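Side-chain contact in xyloglucan-specific endo-beta-1,4-glucanase GH12 (Aspergillus niveus, PDB 4NPR), which probably hydrolyses internal beta-1,4-glucosidic linkages of xyloglucan with retention of configuration, releasing xyloglucan oligosaccharides: residues A[201-204]-A[205-209]. Residues are numbered along the deposited sequence; the frame is centred on the assembly and turned at random.
Sequences FTYL and ESNQG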
# COMPACT_ATOMS: atom_id res chain seq x y z
N PHE A 201 -2.65 -0.32 14.27
CA PHE A 201 -3.38 0.71 15.02
C PHE A 201 -3.32 0.54 16.54
O PHE A 201 -3.06 1.51 17.27
CB PHE A 201 -4.82 0.80 14.53
CG PHE A 201 -4.93 1.12 13.07
CD1 PHE A 201 -4.70 2.39 12.60
CD2 PHE A 201 -5.24 0.12 12.13
CE1 PHE A 201 -4.79 2.71 11.25
CE2 PHE A 201 -5.34 0.43 10.78
CZ PHE A 201 -5.11 1.72 10.34
N THR A 202 -3.54 -0.67 17.03
CA THR A 202 -3.41 -0.93 18.45
C THR A 202 -2.05 -0.34 18.87
O THR A 202 -1.92 0.36 19.87
CB THR A 202 -3.40 -2.45 18.73
OG1 THR A 202 -4.55 -3.11 18.16
CG2 THR A 202 -3.37 -2.74 20.22
N TYR A 203 -1.02 -0.63 18.07
CA TYR A 203 0.33 -0.21 18.42
C TYR A 203 0.50 1.31 18.52
O TYR A 203 1.09 1.79 19.47
CB TYR A 203 1.36 -0.76 17.43
CG TYR A 203 2.72 -0.13 17.65
CD1 TYR A 203 3.08 1.02 16.97
CD2 TYR A 203 3.65 -0.66 18.57
CE1 TYR A 203 4.31 1.62 17.19
CE2 TYR A 203 4.89 -0.04 18.78
CZ TYR A 203 5.21 1.10 18.07
OH TYR A 203 6.43 1.77 18.22
N LEU A 204 -0.02 2.02 17.52
CA LEU A 204 0.09 3.47 17.43
C LEU A 204 -0.71 4.15 18.50
O LEU A 204 -0.28 5.17 19.02
CB LEU A 204 -0.38 3.97 16.05
CG LEU A 204 0.45 3.52 14.85
CD1 LEU A 204 -0.25 3.93 13.58
CD2 LEU A 204 1.90 4.04 14.84
N GLU A 205 -1.86 3.59 18.83
CA GLU A 205 -2.74 4.23 19.81
C GLU A 205 -2.01 4.21 21.14
O GLU A 205 -2.00 5.16 21.92
CB GLU A 205 -4.08 3.51 19.92
CG GLU A 205 -5.01 3.75 18.73
CD GLU A 205 -6.03 2.62 18.52
OE1 GLU A 205 -6.17 1.78 19.43
OE2 GLU A 205 -6.68 2.54 17.45
N SER A 206 -1.30 3.12 21.29
CA SER A 206 -0.72 2.73 22.52
C SER A 206 0.64 3.40 22.70
O SER A 206 0.93 3.92 23.78
CB SER A 206 -0.60 1.21 22.45
OG SER A 206 -0.04 0.70 23.59
N ASN A 207 1.45 3.43 21.64
CA ASN A 207 2.86 3.85 21.78
C ASN A 207 3.27 5.14 21.07
O ASN A 207 4.41 5.57 21.20
CB ASN A 207 3.80 2.74 21.28
CG ASN A 207 3.63 1.43 22.02
OD1 ASN A 207 4.57 0.93 22.61
ND2 ASN A 207 2.43 0.85 21.94
N GLN A 208 2.36 5.70 20.28
CA GLN A 208 2.63 6.93 19.52
C GLN A 208 1.48 7.96 19.61
O GLN A 208 1.42 8.87 18.79
CB GLN A 208 2.87 6.59 18.04
CG GLN A 208 3.94 5.55 17.79
CD GLN A 208 5.33 6.04 18.09
OE1 GLN A 208 5.56 7.23 18.20
NE2 GLN A 208 6.28 5.12 18.17
N GLY A 209 0.54 7.78 20.54
CA GLY A 209 -0.48 8.78 20.80
C GLY A 209 -1.59 8.89 19.76
O GLY A 209 -2.33 9.87 19.74
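Asn207 lies over one face of the Tyr203 ring, its amide plane only 10° from that of the ring, so that the two flat groups stack. Asn207 CB makes a CH-pi contact 4.1 Å from the Tyr203 ring centroid, displaced toward the rim, and Asn207 CG comes within 3.8 Å of Tyr203 CE2. The amide also turns back on the helix: Asn207 ND2 donates to Tyr203 O at 3.0 Å, in the carbonyl plane and on a lone pair, though the oxygen is tilted out of the amide plane. The short Asn207 side chain can fold back in this way to give the carbonyl a second donor beside Asn207 N, which reaches Tyr203 O at 2.7 Å.

These residues close helix 198-207, the main helix of the GH12 beta-jelly roll, which packs against strands of the larger sheet.

In Gln208, chi1 (-54°) sets CG 3.9 Å from Leu204 CD2, and a bend at chi2 swings the amide so that NE2 makes a long, weak hydrogen bond with Tyr203 OH. Its methylenes can thus meet a nonpolar neighbour while its amide meets a hydroxyl. Gln208 N still bonds to Leu204 O at 3.0 Å, and Gly209 then takes a left-handed helical conformation (phi 75°), easily adopted without a CB; Leu204 and Leu210 share a backbone hydrogen bond. The buried, nonpolar Leu204 and Phe201 face strands 117-128, 137-146 and 179-186, both touching Ile139, while Tyr203 rests against Phe184 and Pro162.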